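Local coordinates for protein dUTPase (Streptococcus mutans, PDB 3H6X) that probably hydrolyses dUTP to dUMP and diphosphate as a homotrimeric, jelly-roll member of the dUTPase family, at residues Y55-V58 with G59-L62; Y90-P93 with N94-G97. All blocks are in the same frame, centred on the assembly; numbering follows the deposited sequence.

Following the chain from the N terminus, strand 52-55 ends at contact 1, where a type II turn sends it back into strand 60-66. That strand runs antiparallel to both 118-126 and 82-85, so contact 1 sits at one end of the sheet of this jelly-roll subunit. After strand 82-85 the chain enters the loop that contact 2 closes on itself before strand 100-105 begins. The two contacts lie in series, neither nested nor crossed, with centres about 15 Å apart. They nevertheless meet: Y55 CB lies 3.8 Å from Y90 CZ. E8 of strand 6-9 joins them too, packing against Y55 and hydrogen-bonded to Y90 OH.

Contact 1. Residues Y55-V58 with G59-L62; sequences YMQV and GEVL
The selenomethionine side chain of M56 lies over the start of strand 60-66, its SE 3.4 Å from E60 O and its terminal CE reaching L62. With CG lodged between the backbone N and the carbonyl carbon (chi1 57°), the chain heads obliquely toward the strand, and the bend at its last torsion turns CE along it to L62. CE then meets L62 CB at 3.4 Å, closer than usual for two carbons, the two side chains crossing at nearly a right angle. F124 of strand 118-126 packs against both.

Q57 to E60 form a type II beta turn, closed by E60 N donating to Q57 O over 3.2 Å. G59 occupies the third position with positive phi (84°), where a CB would run into V58 O. One water lies 2.9 Å from both Q57 O and E60 O and can donate to either, which places it as a probable bridge between them.

E60 turns its carboxylate back over the turn. Its OE1 accepts from Q57 N at 3.0 Å, a nearly straight bond (168°) that arrives from above the carboxylate plane. The Q57 side chain runs alongside in the same direction, CB 3.5 Å from E60 CD. OE2 forms a salt bridge with R5, while L128 of the second subunit packs on E60. This buried carboxylate is thus held by a backbone N-H and a guanidinium, a pairing that probably favours its ionised form.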
ATOM      1  N   TYR B  55       3.857  18.905   6.512  1.00  4.70           N
ATOM      2  CA  TYR B  55       2.775  19.413   7.354  1.00  5.30           C
ATOM      3  C   TYR B  55       1.471  19.210   6.593  1.00  6.55           C
ATOM      4  O   TYR B  55       1.484  19.094   5.363  1.00  5.94           O
ATOM      5  CB  TYR B  55       2.998  20.905   7.693  1.00  6.74           C
ATOM      6  CG  TYR B  55       3.057  21.805   6.488  1.00  7.17           C
ATOM      7  CD1 TYR B  55       1.909  22.437   6.006  1.00  7.24           C
ATOM      8  CD2 TYR B  55       4.268  22.028   5.829  1.00  7.42           C
ATOM      9  CE1 TYR B  55       1.961  23.274   4.902  1.00  8.14           C
ATOM     10  CE2 TYR B  55       4.337  22.854   4.705  1.00  8.82           C
ATOM     11  CZ  TYR B  55       3.181  23.472   4.253  1.00 10.64           C
ATOM     12  OH  TYR B  55       3.248  24.286   3.130  1.00 10.28           O
HETATM   13  N   MSE B  56       0.360  19.113   7.319  1.00  5.88           N
HETATM   14  CA  MSE B  56      -0.938  18.914   6.673  1.00  6.57           C
HETATM   15  C   MSE B  56      -2.035  19.321   7.647  1.00  7.21           C
HETATM   16  O   MSE B  56      -1.744  19.752   8.775  1.00  7.81           O
HETATM   17  CB  MSE B  56      -1.095  17.439   6.275  1.00  6.10           C
HETATM   18  CG  MSE B  56      -0.950  16.522   7.480  1.00  6.80           C
HETATM   19 SE   MSE B  56      -0.415  14.696   7.011  0.89  9.73          SE
HETATM   20  CE  MSE B  56       0.143  15.018   5.183  1.00 24.67           C
ATOM     21  N   GLN B  57      -3.286  19.201   7.225  1.00  5.42           N
ATOM     22  CA  GLN B  57      -4.384  19.632   8.091  1.00  7.40           C
ATOM     23  C   GLN B  57      -4.828  18.509   8.989  1.00  8.32           C
ATOM     24  O   GLN B  57      -4.451  17.357   8.784  1.00  6.17           O
ATOM     25  CB  GLN B  57      -5.559  20.118   7.246  1.00  8.89           C
ATOM     26  CG  GLN B  57      -5.127  21.203   6.278  1.00 10.75           C
ATOM     27  CD  GLN B  57      -6.262  22.034   5.790  1.00 31.21           C
ATOM     28  OE1 GLN B  57      -6.898  22.740   6.576  1.00 25.37           O
ATOM     29  NE2 GLN B  57      -6.507  21.998   4.470  1.00 35.02           N
ATOM     30  N   VAL B  58      -5.646  18.818   9.986  1.00  7.09           N
ATOM     31  CA  VAL B  58      -6.225  17.751  10.790  1.00  7.89           C
ATOM     32  C   VAL B  58      -7.116  16.923   9.847  1.00  6.94           C
ATOM     33  O   VAL B  58      -7.801  17.452   8.960  1.00  8.17           O
ATOM     34  CB  VAL B  58      -7.079  18.259  11.972  1.00 17.65           C
ATOM     35  CG1 VAL B  58      -6.302  19.176  12.831  1.00 16.05           C
ATOM     36  CG2 VAL B  58      -8.214  18.988  11.525  1.00 26.30           C
ATOM     37  N   GLY B  59      -7.080  15.606  10.027  1.00  6.96           N
ATOM     38  CA  GLY B  59      -7.859  14.710   9.193  1.00  6.93           C
ATOM     39  C   GLY B  59      -7.200  14.355   7.881  1.00  7.33           C
ATOM     40  O   GLY B  59      -7.843  13.795   6.987  1.00  7.15           O
ATOM     41  N   GLU B  60      -5.926  14.712   7.759  1.00  5.65           N
ATOM     42  CA  GLU B  60      -5.148  14.361   6.565  1.00  5.84           C
ATOM     43  C   GLU B  60      -3.983  13.444   6.922  1.00  5.48           C
ATOM     44  O   GLU B  60      -3.472  13.485   8.042  1.00  6.77           O
ATOM     45  CB  GLU B  60      -4.670  15.626   5.847  1.00  6.37           C
ATOM     46  CG  GLU B  60      -5.854  16.432   5.292  1.00  7.33           C
ATOM     47  CD  GLU B  60      -5.471  17.740   4.625  1.00  9.96           C
ATOM     48  OE1 GLU B  60      -4.266  18.072   4.590  1.00  6.74           O
ATOM     49  OE2 GLU B  60      -6.400  18.423   4.140  1.00  7.77           O
ATOM     50  N   VAL B  61      -3.591  12.610   5.958  1.00  4.74           N
ATOM     51  CA  VAL B  61      -2.431  11.742   6.089  1.00  4.73           C
ATOM     52  C   VAL B  61      -1.613  11.817   4.807  1.00  5.02           C
ATOM     53  O   VAL B  61      -2.149  12.087   3.731  1.00  6.23           O
ATOM     54  CB  VAL B  61      -2.875  10.283   6.381  1.00  6.02           C
ATOM     55  CG1 VAL B  61      -3.716   9.752   5.232  1.00  7.86           C
ATOM     56  CG2 VAL B  61      -1.673   9.392   6.661  1.00  7.08           C
ATOM     57  N   LEU B  62      -0.313  11.548   4.927  1.00  4.99           N
ATOM     58  CA  LEU B  62       0.574  11.468   3.776  1.00  4.35           C
ATOM     59  C   LEU B  62       1.024  10.022   3.655  1.00  5.50           C
ATOM     60  O   LEU B  62       1.604   9.478   4.597  1.00  5.93           O
ATOM     61  CB  LEU B  62       1.811  12.351   3.994  1.00  5.61           C
ATOM     62  CG  LEU B  62       2.927  12.186   2.935  1.00  5.62           C
ATOM     63  CD1 LEU B  62       2.477  12.619   1.560  1.00  6.57           C
ATOM     64  CD2 LEU B  62       4.159  12.981   3.351  1.00  6.60           C
TER
HETATM   65  O   HOH W   1      -3.242  15.255  10.297  1.00 11.14           O

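Contact 2. Residues Y90-P93 with N94-G97; sequences YNNP and NNEG
An Asx turn at N95 lies within residues 90-97, part of the loop between strands 82-85 and 100-105 of the jelly roll. Its evidence is the bond from G97 N to N95 OD1, 2.9 Å long. The N95 CG is tucked between its own backbone N and carbonyl carbon (chi1 71°), which brings OD1 round to the amide two residues on. Y89 holds the other side of the N95 amide group, through ND2.

Two backbone bonds close the loop across its waist. N91 N donates to E96 O at 2.9 Å, in a bond bent to 139°. E96 N donates to N92 O at 3.0 Å and is bent further, to 132°. The same N92 O also receives a CA-H...O contact from E96 CA. P93 and N94 carry the chain round the far end, and the N92 side chain crosses that of N95 inside the bend.

G97 has no side chain, and its CA comes within 4.2 Å of Y90 CA; a CB there would collide with Y90 CA and N91 N. On the side facing K53 and T11 of the same subunit, the N91 and E96 side chains lie alongside each other and point the same way. Both reach K53: N91 OD1 by a hydrogen bond, E96 OE2 by a salt bridge. T11 OG1 is hydrogen-bonded to E96 OE1, so both carboxylate oxygens are engaged and the loop is tied to neighbouring parts of its own subunit. Between those two side chains the nearest approach is N91 OD1 to E96 CG, 3.7 Å, while N91 CG sits 3.8 Å above the plane of the Y90 ring, over its centre.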
ATOM      1  N   TYR B  90       5.472  15.882  11.889  1.00  7.22           N
ATOM      2  CA  TYR B  90       6.089  17.173  11.568  1.00  7.51           C
ATOM      3  C   TYR B  90       6.603  17.900  12.798  1.00  8.14           C
ATOM      4  O   TYR B  90       5.854  18.121  13.749  1.00  8.45           O
ATOM      5  CB  TYR B  90       5.029  18.028  10.867  1.00  7.28           C
ATOM      6  CG  TYR B  90       5.405  19.438  10.486  1.00  8.41           C
ATOM      7  CD1 TYR B  90       6.288  19.689   9.432  1.00  7.51           C
ATOM      8  CD2 TYR B  90       4.828  20.529  11.147  1.00 10.93           C
ATOM      9  CE1 TYR B  90       6.600  21.003   9.063  1.00  8.96           C
ATOM     10  CE2 TYR B  90       5.129  21.829  10.776  1.00 11.79           C
ATOM     11  CZ  TYR B  90       6.013  22.065   9.744  1.00 10.51           C
ATOM     12  OH  TYR B  90       6.302  23.371   9.374  1.00 10.48           O
ATOM     13  N   ASN B  91       7.877  18.283  12.753  1.00  8.44           N
ATOM     14  CA  ASN B  91       8.493  19.073  13.822  1.00  8.37           C
ATOM     15  C   ASN B  91       8.541  18.400  15.200  1.00  9.94           C
ATOM     16  O   ASN B  91       8.667  19.092  16.218  1.00 11.72           O
ATOM     17  CB  ASN B  91       7.842  20.457  13.922  1.00 10.24           C
ATOM     18  CG  ASN B  91       8.379  21.429  12.896  1.00 10.66           C
ATOM     19  OD1 ASN B  91       9.428  21.195  12.294  1.00 12.73           O
ATOM     20  ND2 ASN B  91       7.666  22.550  12.700  1.00 12.75           N
ATOM     21  N   ASN B  92       8.468  17.072  15.241  1.00  8.66           N
ATOM     22  CA  ASN B  92       8.603  16.365  16.518  1.00 10.63           C
ATOM     23  C   ASN B  92      10.002  16.621  17.100  1.00 11.83           C
ATOM     24  O   ASN B  92      10.931  16.944  16.357  1.00  9.53           O
ATOM     25  CB  ASN B  92       8.269  14.865  16.389  1.00  9.54           C
ATOM     26  CG  ASN B  92       9.359  14.070  15.665  1.00 11.47           C
ATOM     27  OD1 ASN B  92       9.163  13.563  14.548  1.00 13.12           O
ATOM     28  ND2 ASN B  92      10.509  13.952  16.306  1.00  9.16           N
ATOM     29  N   PRO B  93      10.140  16.534  18.435  1.00 10.85           N
ATOM     30  CA  PRO B  93      11.406  16.906  19.076  1.00 15.05           C
ATOM     31  C   PRO B  93      12.543  15.924  18.825  1.00 15.17           C
ATOM     32  O   PRO B  93      13.685  16.276  19.141  1.00 19.00           O
ATOM     33  CB  PRO B  93      11.073  16.902  20.576  1.00 15.63           C
ATOM     34  CG  PRO B  93       9.632  16.587  20.712  1.00 19.25           C
ATOM     35  CD  PRO B  93       9.126  16.072  19.400  1.00 16.53           C
ATOM     36  N   ASN B  94      12.253  14.744  18.296  1.00 12.55           N
ATOM     37  CA  ASN B  94      13.273  13.701  18.131  1.00 15.21           C
ATOM     38  C   ASN B  94      14.027  13.821  16.808  1.00 16.61           C
ATOM     39  O   ASN B  94      15.254  13.727  16.779  1.00 17.34           O
ATOM     40  CB  ASN B  94      12.656  12.303  18.236  1.00 14.90           C
ATOM     41  CG  ASN B  94      12.077  12.014  19.607  1.00 28.43           C
ATOM     42  OD1 ASN B  94      12.458  12.637  20.603  1.00 25.47           O
ATOM     43  ND2 ASN B  94      11.160  11.047  19.669  1.00 38.69           N
ATOM     44  N   ASN B  95      13.311  14.025  15.702  1.00 11.24           N
ATOM     45  CA  ASN B  95      14.006  14.116  14.409  1.00 11.27           C
ATOM     46  C   ASN B  95      13.375  15.136  13.465  1.00  8.92           C
ATOM     47  O   ASN B  95      13.659  15.136  12.244  1.00  8.32           O
ATOM     48  CB  ASN B  95      14.102  12.744  13.735  1.00 11.48           C
ATOM     49  CG  ASN B  95      12.760  12.246  13.228  1.00 10.19           C
ATOM     50  OD1 ASN B  95      11.733  12.924  13.369  1.00  9.76           O
ATOM     51  ND2 ASN B  95      12.753  11.048  12.639  1.00 11.98           N
ATOM     52  N   GLU B  96      12.545  16.009  14.041  1.00  8.47           N
ATOM     53  CA  GLU B  96      11.950  17.143  13.327  1.00  9.11           C
ATOM     54  C   GLU B  96      10.901  16.690  12.312  1.00  8.52           C
ATOM     55  O   GLU B  96      10.402  17.513  11.534  1.00  8.54           O
ATOM     56  CB  GLU B  96      13.043  17.946  12.618  1.00 11.00           C
ATOM     57  CG  GLU B  96      12.720  19.412  12.421  1.00 12.11           C
ATOM     58  CD  GLU B  96      13.859  20.169  11.752  1.00 13.26           C
ATOM     59  OE1 GLU B  96      15.006  20.121  12.253  1.00 17.54           O
ATOM     60  OE2 GLU B  96      13.602  20.836  10.737  1.00 13.47           O
ATOM     61  N   GLY B  97      10.574  15.399  12.315  1.00  6.73           N
ATOM     62  CA  GLY B  97       9.628  14.876  11.340  1.00  7.71           C
ATOM     63  C   GLY B  97      10.279  14.492  10.032  1.00  7.12           C
ATOM     64  O   GLY B  97       9.615  14.330   9.005  1.00  5.80           O
TER